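Local coordinates for protein glucose-6-phosphate 1-dehydrogenase (Kluyveromyces lactis, PDB 7E6I) that probably catalyses the NADP-dependent oxidation of glucose 6-phosphate to 6-phosphogluconolactone, the rate-limiting first step of the oxidative pentose phosphate pathway, at residues T9-F14 against H117-L122; E210-V215 against I350-V355; V217-P222 against M335-A340; N375-L380 against D399-E404. All coordinates share one frame; numbering follows the deposited sequence.

Interaction 1 (T9-F14 against H117-L122)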
# COMPACT_ATOMS: atom_id res chain seq x y z
N THR A 9 15.83 -17.33 14.10
CA THR A 9 15.91 -16.08 13.37
C THR A 9 15.91 -14.90 14.34
O THR A 9 15.16 -14.87 15.31
CB THR A 9 14.74 -15.96 12.40
OG1 THR A 9 13.57 -16.53 13.00
CG2 THR A 9 15.04 -16.74 11.17
N VAL A 10 16.78 -13.94 14.07
CA VAL A 10 16.83 -12.72 14.86
C VAL A 10 16.22 -11.60 14.02
O VAL A 10 16.67 -11.31 12.90
CB VAL A 10 18.26 -12.39 15.33
CG1 VAL A 10 19.25 -12.71 14.24
CG2 VAL A 10 18.37 -10.93 15.79
N ILE A 11 15.18 -10.99 14.56
CA ILE A 11 14.54 -9.84 13.95
C ILE A 11 14.94 -8.62 14.76
O ILE A 11 14.61 -8.52 15.95
CB ILE A 11 13.01 -10.01 13.92
CG1 ILE A 11 12.63 -11.20 13.03
CG2 ILE A 11 12.33 -8.75 13.44
CD1 ILE A 11 11.18 -11.67 13.23
N THR A 12 15.67 -7.69 14.14
CA THR A 12 16.00 -6.42 14.76
C THR A 12 15.13 -5.32 14.17
O THR A 12 15.13 -5.12 12.95
CB THR A 12 17.48 -6.07 14.58
OG1 THR A 12 18.29 -7.18 14.95
CG2 THR A 12 17.84 -4.87 15.43
N ILE A 13 14.41 -4.60 15.03
CA ILE A 13 13.55 -3.48 14.62
C ILE A 13 14.28 -2.19 14.97
O ILE A 13 14.30 -1.78 16.13
CB ILE A 13 12.17 -3.54 15.28
CG1 ILE A 13 11.43 -4.82 14.90
CG2 ILE A 13 11.34 -2.34 14.87
CD1 ILE A 13 11.72 -5.97 15.82
N PHE A 14 14.86 -1.55 13.97
CA PHE A 14 15.47 -0.24 14.17
C PHE A 14 14.41 0.84 14.26
O PHE A 14 13.35 0.76 13.62
CB PHE A 14 16.45 0.06 13.05
CG PHE A 14 17.78 -0.62 13.20
CD1 PHE A 14 17.96 -1.94 12.80
CD2 PHE A 14 18.86 0.06 13.75
CE1 PHE A 14 19.19 -2.56 12.94
CE2 PHE A 14 20.09 -0.56 13.89
CZ PHE A 14 20.26 -1.87 13.49
N HIS A 117 20.17 -16.35 10.10
CA HIS A 117 19.00 -15.83 9.40
C HIS A 117 18.57 -14.55 10.11
O HIS A 117 18.05 -14.62 11.23
CB HIS A 117 17.85 -16.83 9.39
CG HIS A 117 18.10 -18.05 8.55
ND1 HIS A 117 17.33 -19.18 8.65
CD2 HIS A 117 19.04 -18.31 7.61
CE1 HIS A 117 17.77 -20.09 7.80
NE2 HIS A 117 18.80 -19.59 7.16
N ARG A 118 18.77 -13.40 9.48
CA ARG A 118 18.57 -12.11 10.14
C ARG A 118 17.66 -11.21 9.32
O ARG A 118 17.91 -10.96 8.13
CB ARG A 118 19.92 -11.41 10.38
CG ARG A 118 20.92 -12.28 11.13
CD ARG A 118 22.25 -11.60 11.29
NE ARG A 118 23.19 -12.45 12.01
CZ ARG A 118 24.51 -12.42 11.83
NH1 ARG A 118 25.04 -11.57 10.95
NH2 ARG A 118 25.29 -13.22 12.53
N LEU A 119 16.60 -10.72 9.96
CA LEU A 119 15.70 -9.73 9.38
C LEU A 119 15.91 -8.41 10.10
O LEU A 119 15.89 -8.35 11.34
CB LEU A 119 14.24 -10.18 9.48
CG LEU A 119 13.15 -9.30 8.84
CD1 LEU A 119 13.32 -9.25 7.33
CD2 LEU A 119 11.72 -9.76 9.20
N PHE A 120 16.15 -7.35 9.34
CA PHE A 120 16.26 -5.99 9.86
C PHE A 120 15.06 -5.18 9.38
O PHE A 120 14.95 -4.89 8.18
CB PHE A 120 17.57 -5.34 9.41
CG PHE A 120 18.79 -6.05 9.90
CD1 PHE A 120 19.24 -5.87 11.20
CD2 PHE A 120 19.47 -6.92 9.07
CE1 PHE A 120 20.37 -6.53 11.66
CE2 PHE A 120 20.60 -7.59 9.52
CZ PHE A 120 21.04 -7.40 10.82
N TYR A 121 14.17 -4.84 10.30
CA TYR A 121 13.04 -3.96 9.98
C TYR A 121 13.42 -2.52 10.31
O TYR A 121 13.68 -2.20 11.48
CB TYR A 121 11.79 -4.38 10.76
CG TYR A 121 10.51 -3.80 10.19
CD1 TYR A 121 10.31 -2.41 10.15
CD2 TYR A 121 9.52 -4.63 9.67
CE1 TYR A 121 9.16 -1.88 9.61
CE2 TYR A 121 8.36 -4.10 9.13
CZ TYR A 121 8.18 -2.73 9.10
OH TYR A 121 7.01 -2.21 8.56
N LEU A 122 13.42 -1.65 9.30
CA LEU A 122 13.93 -0.28 9.46
C LEU A 122 12.76 0.70 9.59
O LEU A 122 12.38 1.38 8.65
CB LEU A 122 14.84 0.08 8.30
CG LEU A 122 16.33 -0.26 8.36
CD1 LEU A 122 16.56 -1.69 8.79
CD2 LEU A 122 16.97 -0.01 7.01
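Thr12 O takes the amide hydrogen of Tyr121 N at 2.8 Å, with CA of Phe120 close beside it as a weaker CH donor, so one carbonyl is gripped by two neighbouring residues of the other strand. Tyr121 O repeats the pattern with Phe14 N, also at 2.8 Å, and CA of Ile13. Further back, Thr12 N reaches Leu119 O, Leu119 N reaches Val10 O, and Val10 N closes the series on His117 O at 3.2 Å. This is the regular ladder of a parallel pair, 10-14 beside 117-122, at the centre of the Rossmann-type nucleotide-binding domain. On one face Phe120 lies alongside both Thr12 and Phe14: its CD1 meets Thr12 CB at 3.8 Å and touches the edge of the Phe14 ring at CE1, 3.7 Å away. With CG beside its own backbone N (chi1 -62°), the Phe120 ring rises off the sheet with its CD1 edge nearest them. A serine in place of Phe120 is likely to open a gap beside Thr12 and Phe14 and take from the Phe14 ring edge its contact with CD1. On this face too, Arg118 lays its CG along Val10 CG1 at 3.6 Å and sends its guanidinium to Glu108. The other face carries Ile11 CG1 against Leu119 CB (4.0 Å), under helix 19-34. Backbone polarity is thus spent inside the sheet, and both faces meet their surroundings mainly through hydrocarbon.

Interaction 2 (E210-V215 against I350-V355)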
# COMPACT_ATOMS: atom_id res chain seq x y z
N GLU A 210 -11.81 -4.57 -25.65
CA GLU A 210 -13.01 -4.95 -26.39
C GLU A 210 -14.24 -4.98 -25.50
O GLU A 210 -15.36 -4.92 -26.01
CB GLU A 210 -12.81 -6.33 -27.06
CG GLU A 210 -11.86 -6.30 -28.29
CD GLU A 210 -10.37 -6.23 -27.91
OE1 GLU A 210 -10.00 -6.71 -26.81
OE2 GLU A 210 -9.56 -5.69 -28.70
N ASN A 211 -14.08 -5.06 -24.17
CA ASN A 211 -15.22 -5.22 -23.29
C ASN A 211 -15.25 -4.25 -22.13
O ASN A 211 -16.27 -4.22 -21.42
CB ASN A 211 -15.25 -6.66 -22.73
CG ASN A 211 -15.48 -7.70 -23.82
OD1 ASN A 211 -16.61 -7.95 -24.24
ND2 ASN A 211 -14.40 -8.32 -24.27
N ILE A 212 -14.20 -3.47 -21.89
CA ILE A 212 -14.15 -2.57 -20.75
C ILE A 212 -14.23 -1.13 -21.26
O ILE A 212 -13.43 -0.70 -22.11
CB ILE A 212 -12.90 -2.81 -19.89
CG1 ILE A 212 -13.09 -4.10 -19.10
CG2 ILE A 212 -12.61 -1.60 -18.95
CD1 ILE A 212 -11.87 -4.54 -18.29
N GLN A 213 -15.22 -0.40 -20.75
CA GLN A 213 -15.48 1.00 -21.04
C GLN A 213 -14.67 1.94 -20.16
O GLN A 213 -14.32 3.05 -20.58
CB GLN A 213 -16.96 1.29 -20.78
CG GLN A 213 -17.67 1.96 -21.86
CD GLN A 213 -19.16 2.01 -21.60
OE1 GLN A 213 -19.91 1.36 -22.30
NE2 GLN A 213 -19.58 2.80 -20.61
N SER A 214 -14.41 1.53 -18.92
CA SER A 214 -13.98 2.45 -17.88
C SER A 214 -13.39 1.67 -16.72
O SER A 214 -14.01 0.73 -16.21
CB SER A 214 -15.16 3.29 -17.41
OG SER A 214 -14.85 3.96 -16.21
N VAL A 215 -12.20 2.09 -16.28
CA VAL A 215 -11.55 1.58 -15.09
C VAL A 215 -11.38 2.73 -14.11
O VAL A 215 -10.89 3.80 -14.50
CB VAL A 215 -10.20 0.95 -15.43
CG1 VAL A 215 -9.50 0.48 -14.16
CG2 VAL A 215 -10.40 -0.17 -16.45
N ILE A 350 -15.19 -1.12 -12.42
CA ILE A 350 -14.93 -1.42 -13.81
C ILE A 350 -16.27 -1.50 -14.52
O ILE A 350 -17.15 -2.26 -14.09
CB ILE A 350 -14.13 -2.73 -13.95
CG1 ILE A 350 -12.70 -2.46 -13.48
CG2 ILE A 350 -14.16 -3.20 -15.39
CD1 ILE A 350 -11.90 -3.66 -13.22
N GLN A 351 -16.45 -0.69 -15.55
CA GLN A 351 -17.68 -0.69 -16.33
C GLN A 351 -17.42 -1.37 -17.67
O GLN A 351 -16.45 -1.05 -18.36
CB GLN A 351 -18.20 0.72 -16.58
CG GLN A 351 -19.66 0.68 -16.95
CD GLN A 351 -20.31 2.05 -17.05
OE1 GLN A 351 -19.78 2.94 -17.70
NE2 GLN A 351 -21.46 2.21 -16.42
N PHE A 352 -18.30 -2.30 -18.04
CA PHE A 352 -18.13 -3.04 -19.27
C PHE A 352 -18.95 -2.44 -20.40
O PHE A 352 -19.88 -1.65 -20.19
CB PHE A 352 -18.49 -4.51 -19.04
CG PHE A 352 -17.56 -5.19 -18.08
CD1 PHE A 352 -16.37 -5.76 -18.52
CD2 PHE A 352 -17.84 -5.21 -16.72
CE1 PHE A 352 -15.50 -6.38 -17.63
CE2 PHE A 352 -16.96 -5.83 -15.83
CZ PHE A 352 -15.80 -6.41 -16.29
N ARG A 353 -18.57 -2.78 -21.63
CA ARG A 353 -19.21 -2.21 -22.81
C ARG A 353 -20.56 -2.84 -23.07
O ARG A 353 -20.82 -3.99 -22.68
CB ARG A 353 -18.35 -2.40 -24.04
CG ARG A 353 -17.18 -1.49 -24.11
CD ARG A 353 -16.46 -1.66 -25.43
NE ARG A 353 -15.09 -1.17 -25.31
CZ ARG A 353 -14.74 0.12 -25.38
NH1 ARG A 353 -15.67 1.06 -25.59
NH2 ARG A 353 -13.46 0.45 -25.24
N ARG A 354 -21.43 -2.09 -23.73
CA ARG A 354 -22.66 -2.61 -24.29
C ARG A 354 -22.52 -2.72 -25.81
O ARG A 354 -21.78 -1.96 -26.43
CB ARG A 354 -23.85 -1.70 -23.94
CG ARG A 354 -24.54 -2.07 -22.62
CD ARG A 354 -25.68 -3.13 -22.78
NE ARG A 354 -25.21 -4.50 -23.03
CZ ARG A 354 -24.96 -5.41 -22.09
NH1 ARG A 354 -25.13 -5.14 -20.80
NH2 ARG A 354 -24.52 -6.61 -22.43
N VAL A 355 -23.23 -3.69 -26.40
CA VAL A 355 -23.43 -3.68 -27.85
C VAL A 355 -24.34 -2.50 -28.20
O VAL A 355 -25.19 -2.08 -27.40
CB VAL A 355 -24.04 -5.02 -28.30
CG1 VAL A 355 -23.24 -5.61 -29.46
CG2 VAL A 355 -24.08 -5.95 -27.11
O HOH W 1 -21.21 0.73 -24.59
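Ile212 lays its CG1 beside the Phe352 ring, 3.6 Å from CE1, while its CD1 comes to 3.9 Å from Ile350 CG2. That methyl sits 3.7 Å above one face of the Phe352 ring, offset toward the rim, so the three side chains interlock. Ile350 has CG1 beside its backbone N (chi1 -72°), leaving CG2 anti to it and facing the ring. Next comes a classic beta bulge where strand 212-220 pairs antiparallel with 345-352 in the C-terminal domain's mixed sheet: Gln213 and Ser214 both face Gln351, whose O takes a 2.8 Å bond from Gln213 N and a weak one from Ser214 N. The extra residue turns the strand's corner, and Gln351 N returns a bond to Ser214 O. Gln213 runs alongside Gln351, their amide planes 71° apart, but NE2 of Gln213 goes to Gly479 and OE1 of Gln351 to Thr481. A water links Gln213 OE1 to Arg354 N. Arg353 stretches back along the 210-213 turn, its CD 3.5 Å from Glu210 O and one guanidinium face over Ile212 O; NE bonds to Lys209 O. Cutting Arg353 back to an alanine is likely to uncover that turn and leave Lys209 O without this donor.

Interaction 3 (V217-P222 against M335-A340). With BG6 (6-O-phosphono-beta-D-glucopyranose), chain B.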
# COMPACT_ATOMS: atom_id res chain seq x y z
N VAL A 217 -9.98 3.53 -9.98
CA VAL A 217 -9.49 3.22 -8.63
C VAL A 217 -9.81 4.41 -7.74
O VAL A 217 -9.47 5.54 -8.08
CB VAL A 217 -7.97 2.93 -8.63
CG1 VAL A 217 -7.53 2.51 -7.25
CG2 VAL A 217 -7.63 1.85 -9.63
N VAL A 218 -10.48 4.16 -6.62
CA VAL A 218 -11.14 5.21 -5.86
C VAL A 218 -10.69 5.16 -4.40
O VAL A 218 -10.73 4.09 -3.78
CB VAL A 218 -12.67 5.08 -5.93
CG1 VAL A 218 -13.31 6.14 -5.07
CG2 VAL A 218 -13.14 5.20 -7.40
N PHE A 219 -10.27 6.31 -3.87
CA PHE A 219 -9.82 6.45 -2.49
C PHE A 219 -10.55 7.63 -1.87
O PHE A 219 -10.46 8.75 -2.38
CB PHE A 219 -8.30 6.66 -2.42
CG PHE A 219 -7.76 7.01 -1.05
CD1 PHE A 219 -7.80 8.31 -0.57
CD2 PHE A 219 -7.13 6.05 -0.28
CE1 PHE A 219 -7.26 8.64 0.67
CE2 PHE A 219 -6.59 6.37 0.96
CZ PHE A 219 -6.65 7.66 1.43
N LYS A 220 -11.27 7.37 -0.79
CA LYS A 220 -12.01 8.41 -0.10
C LYS A 220 -11.70 8.29 1.38
O LYS A 220 -11.73 7.19 1.94
CB LYS A 220 -13.52 8.27 -0.32
CG LYS A 220 -14.02 8.74 -1.66
CD LYS A 220 -15.48 8.35 -1.82
CE LYS A 220 -16.38 9.58 -1.90
NZ LYS A 220 -17.81 9.20 -2.16
N GLU A 221 -11.39 9.42 2.00
CA GLU A 221 -11.34 9.48 3.45
C GLU A 221 -12.23 10.61 3.95
O GLU A 221 -12.39 11.63 3.27
CB GLU A 221 -9.91 9.70 3.94
CG GLU A 221 -9.17 8.40 4.18
CD GLU A 221 -7.69 8.63 4.40
OE1 GLU A 221 -7.25 9.80 4.27
OE2 GLU A 221 -6.96 7.64 4.70
N PRO A 222 -12.86 10.44 5.13
CA PRO A 222 -13.81 11.45 5.62
C PRO A 222 -13.18 12.53 6.47
O PRO A 222 -13.77 13.60 6.69
CB PRO A 222 -14.80 10.61 6.43
CG PRO A 222 -13.93 9.50 7.01
CD PRO A 222 -12.83 9.24 5.99
N MET A 335 -7.78 7.51 -11.77
CA MET A 335 -7.48 7.35 -10.35
C MET A 335 -7.95 8.62 -9.66
O MET A 335 -7.66 9.72 -10.12
CB MET A 335 -5.99 7.14 -10.11
CG MET A 335 -5.53 5.70 -10.29
SD MET A 335 -3.76 5.49 -9.90
CE MET A 335 -3.40 7.11 -9.24
N ARG A 336 -8.68 8.46 -8.56
CA ARG A 336 -9.18 9.63 -7.85
C ARG A 336 -9.08 9.39 -6.35
O ARG A 336 -9.48 8.33 -5.86
CB ARG A 336 -10.62 9.98 -8.28
CG ARG A 336 -11.68 8.90 -8.09
CD ARG A 336 -12.96 9.35 -8.81
NE ARG A 336 -14.00 8.33 -9.00
CZ ARG A 336 -14.97 8.09 -8.12
NH1 ARG A 336 -15.02 8.78 -7.00
NH2 ARG A 336 -15.90 7.16 -8.37
N ALA A 337 -8.53 10.36 -5.64
CA ALA A 337 -8.27 10.26 -4.21
C ALA A 337 -8.59 11.60 -3.55
O ALA A 337 -8.25 12.66 -4.09
CB ALA A 337 -6.82 9.88 -3.93
N GLY A 338 -9.23 11.54 -2.37
CA GLY A 338 -9.53 12.75 -1.63
C GLY A 338 -9.60 12.51 -0.14
O GLY A 338 -9.99 11.43 0.33
N LYS A 339 -9.20 13.53 0.61
CA LYS A 339 -9.43 13.62 2.04
C LYS A 339 -10.60 14.56 2.28
O LYS A 339 -10.95 15.38 1.42
CB LYS A 339 -8.17 14.12 2.76
CG LYS A 339 -7.25 13.00 3.26
CD LYS A 339 -5.78 13.27 2.96
CE LYS A 339 -4.85 12.76 4.06
NZ LYS A 339 -4.93 11.31 4.34
N ALA A 340 -11.22 14.43 3.45
CA ALA A 340 -12.30 15.32 3.89
C ALA A 340 -13.51 15.23 2.97
O ALA A 340 -14.15 16.23 2.65
CB ALA A 340 -11.81 16.77 4.02
C1 BG6 B . -0.69 6.49 4.12
C2 BG6 B . -1.01 7.96 3.85
O1 BG6 B . 0.27 5.98 3.28
O5 BG6 B . -1.93 5.67 3.92
C3 BG6 B . -2.13 8.43 4.70
O2 BG6 B . 0.13 8.79 4.05
C4 BG6 B . -3.37 7.62 4.49
O3 BG6 B . -2.46 9.81 4.38
C5 BG6 B . -3.08 6.14 4.73
O4 BG6 B . -4.39 8.09 5.37
C6 BG6 B . -4.23 5.24 4.36
O6 BG6 B . -3.84 3.90 4.61
P BG6 B . -5.00 2.82 5.08
O1P BG6 B . -6.04 2.98 3.99
O2P BG6 B . -5.51 3.23 6.44
O3P BG6 B . -4.49 1.39 5.18
O HOH W 2 -17.82 9.11 -5.18
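Met335 lays its CG against Val217 CB at 4.0 Å, in a parallel pair (217-220 beside 335-338) within the mixed sheet of the C-terminal domain. On that face the Met335 and Ala337 side chains pack on Met242 of helix 236-254. Arg336 N bonds to Val217 O and its O takes Phe219 N, tying the strands on both sides of the residue. Its CG stands between backbone N and carbonyl carbon (chi1 58°), and the chain runs extended, carrying the guanidinium across to Val218, whose CG2 sits 3.4 Å above one face, offset toward the rim. NE is held by Gln216, and a water accepts from Lys220 NZ and, weakly, from Arg336 NH1. By similarity, Arg336 binds the second NADP. Ala337 puts its CB 3.8 Å from Phe219 CD1; the edge of that ring also approaches C6 of the bound sugar phosphate. Gly338 continues the ladder, its N bonding to Phe219 O and its O receiving Glu221 N. With Lys339 the strand has ended and the substrate pocket begins. Its bent chain brings NZ back toward Glu221, forming a salt bridge to OE1, and gives a further hydrogen bond to O3 of glucose 6-phosphate at 2.9 Å. The two side chains hold adjacent hydroxyls of the sugar, and the salt bridge probably steadies both. Beyond it, Ala340 CA makes a CH...O contact with Pro222 O at 3.6 Å. Lys339 NZ uses the syn lone pair of Glu221 OE1, at 2.8 Å, while OE2 accepts from O4 of the sugar at 2.7 Å.

Interaction 4 (N375-L380 against D399-E404)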
# COMPACT_ATOMS: atom_id res chain seq x y z
N ASN A 375 -15.60 -2.88 3.95
CA ASN A 375 -16.18 -4.22 4.06
C ASN A 375 -15.85 -5.00 2.79
O ASN A 375 -16.67 -5.10 1.88
CB ASN A 375 -17.68 -4.15 4.29
CG ASN A 375 -18.06 -3.12 5.33
OD1 ASN A 375 -17.76 -3.29 6.52
ND2 ASN A 375 -18.74 -2.05 4.90
N GLU A 376 -14.63 -5.54 2.74
CA GLU A 376 -14.15 -6.43 1.68
C GLU A 376 -15.29 -7.16 0.97
O GLU A 376 -15.97 -7.99 1.58
CB GLU A 376 -13.20 -7.49 2.24
CG GLU A 376 -11.89 -6.97 2.75
CD GLU A 376 -11.85 -6.96 4.26
OE1 GLU A 376 -12.84 -6.53 4.90
OE2 GLU A 376 -10.81 -7.40 4.82
N ALA A 377 -15.51 -6.84 -0.31
CA ALA A 377 -16.62 -7.42 -1.04
C ALA A 377 -16.39 -7.28 -2.54
O ALA A 377 -15.57 -6.46 -2.99
CB ALA A 377 -17.95 -6.77 -0.66
N ILE A 378 -17.12 -8.09 -3.30
CA ILE A 378 -17.18 -7.96 -4.75
C ILE A 378 -18.65 -7.91 -5.16
O ILE A 378 -19.45 -8.71 -4.68
CB ILE A 378 -16.45 -9.13 -5.44
CG1 ILE A 378 -14.96 -9.04 -5.15
CG2 ILE A 378 -16.72 -9.11 -6.93
CD1 ILE A 378 -14.24 -10.35 -5.31
N TYR A 379 -19.00 -6.95 -6.02
CA TYR A 379 -20.36 -6.79 -6.50
C TYR A 379 -20.36 -6.79 -8.02
O TYR A 379 -19.50 -6.18 -8.65
CB TYR A 379 -21.01 -5.49 -6.01
CG TYR A 379 -20.90 -5.27 -4.53
CD1 TYR A 379 -21.74 -5.95 -3.65
CD2 TYR A 379 -19.95 -4.41 -4.00
CE1 TYR A 379 -21.64 -5.76 -2.29
CE2 TYR A 379 -19.84 -4.23 -2.63
CZ TYR A 379 -20.69 -4.91 -1.78
OH TYR A 379 -20.61 -4.75 -0.42
N LEU A 380 -21.34 -7.47 -8.61
CA LEU A 380 -21.50 -7.52 -10.06
C LEU A 380 -22.90 -7.05 -10.41
O LEU A 380 -23.89 -7.62 -9.93
CB LEU A 380 -21.27 -8.93 -10.61
CG LEU A 380 -19.88 -9.55 -10.46
CD1 LEU A 380 -19.76 -10.17 -9.10
CD2 LEU A 380 -19.62 -10.63 -11.52
N ASP A 399 -24.03 -10.22 -4.83
CA ASP A 399 -23.22 -9.95 -3.65
C ASP A 399 -22.28 -11.13 -3.40
O ASP A 399 -22.74 -12.23 -3.11
CB ASP A 399 -24.09 -9.76 -2.42
CG ASP A 399 -24.22 -8.33 -2.00
OD1 ASP A 399 -24.12 -7.46 -2.89
OD2 ASP A 399 -24.43 -8.08 -0.79
N LEU A 400 -20.99 -10.89 -3.48
CA LEU A 400 -20.01 -11.84 -3.00
C LEU A 400 -19.33 -11.23 -1.77
O LEU A 400 -18.16 -10.84 -1.79
CB LEU A 400 -19.01 -12.18 -4.09
CG LEU A 400 -19.43 -13.14 -5.19
CD1 LEU A 400 -20.69 -12.70 -5.90
CD2 LEU A 400 -18.30 -13.21 -6.19
N THR A 401 -20.11 -11.09 -0.71
CA THR A 401 -19.58 -10.55 0.53
C THR A 401 -18.61 -11.55 1.12
O THR A 401 -18.95 -12.73 1.31
CB THR A 401 -20.71 -10.22 1.51
OG1 THR A 401 -21.07 -8.84 1.39
CG2 THR A 401 -20.29 -10.49 2.96
N TYR A 402 -17.39 -11.09 1.39
CA TYR A 402 -16.37 -12.00 1.89
C TYR A 402 -16.47 -12.22 3.39
O TYR A 402 -15.80 -13.12 3.91
CB TYR A 402 -14.99 -11.47 1.51
CG TYR A 402 -14.48 -12.02 0.19
CD1 TYR A 402 -14.78 -11.40 -1.02
CD2 TYR A 402 -13.74 -13.20 0.15
CE1 TYR A 402 -14.32 -11.93 -2.24
CE2 TYR A 402 -13.27 -13.71 -1.04
CZ TYR A 402 -13.56 -13.09 -2.23
OH TYR A 402 -13.08 -13.66 -3.40
N SER A 403 -17.32 -11.45 4.09
CA SER A 403 -17.57 -11.70 5.51
C SER A 403 -18.08 -13.11 5.75
O SER A 403 -17.80 -13.69 6.81
CB SER A 403 -18.56 -10.67 6.05
OG SER A 403 -19.76 -11.29 6.49
N GLU A 404 -18.83 -13.68 4.80
CA GLU A 404 -19.18 -15.10 4.83
C GLU A 404 -17.99 -15.94 5.28
O GLU A 404 -17.99 -16.50 6.38
CB GLU A 404 -19.64 -15.58 3.45
CG GLU A 404 -20.99 -15.07 2.99
CD GLU A 404 -21.10 -15.04 1.47
OE1 GLU A 404 -21.59 -14.02 0.92
OE2 GLU A 404 -20.67 -16.03 0.83
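Leu400 and Ile378 exchange backbone hydrogen bonds: Leu400 N to Ile378 O at 2.9 Å, and a weak return from Ile378 N to Leu400 O. A further weak bond, from Tyr402 N to Glu376 O at 3.4 Å, carries the pairing past the strand's last residue. The apolar contacts gather on the face of Ile378 and Leu400, whose CB atoms lie 4.2 Å apart. Ile378 CG1 stands beside the backbone N (chi1 -67°) and the chain runs on extended (chi2 158°), taking CD1 to the edge of the Tyr402 ring, in the ring plane and 3.5 Å from CE1; Leu380 CD1 crosses to Leu400 CD1. The Tyr402 ring also rests on Met189 of helix 188-191 and meets Tyr406. The paired segments belong to the beta hairpin of strands 377-385 and 393-401, at one margin of the C-terminal domain's sheet, and Ile378 packs onward against Leu368. On the opposite face, beside Ala377 and Thr401, Asp399 sets its carboxylate against the ring carbons of Tyr379: OD1 lies at the ring edge, near its plane, with the carboxylate turned 52° from the ring. By similarity, Tyr379, Leu380 and Asp399 to Thr401 belong to the second NADP site, beside Arg371.

Interaction 1 stands apart in the nucleotide-binding domain, its centre about 34 Å from that of interaction 3; the other three share the C-terminal domain's mixed sheet. Strand 212-220 lies between 345-352 and 333-338; interaction 2 takes its bulged start on the antiparallel side, interaction 3 its later part on the parallel side, running into the substrate pocket. Interactions 1 and 3 are buried parallel ladders, but the first relies on apolar side chains, whereas the second ends in a salt bridge whose two partners each hydrogen-bond the sugar. Interaction 2 is partly buried, mixing an apolar cluster with amide and arginine contacts. Interaction 4, at the sheet margin, is a surface hairpin with weaker backbone bonds.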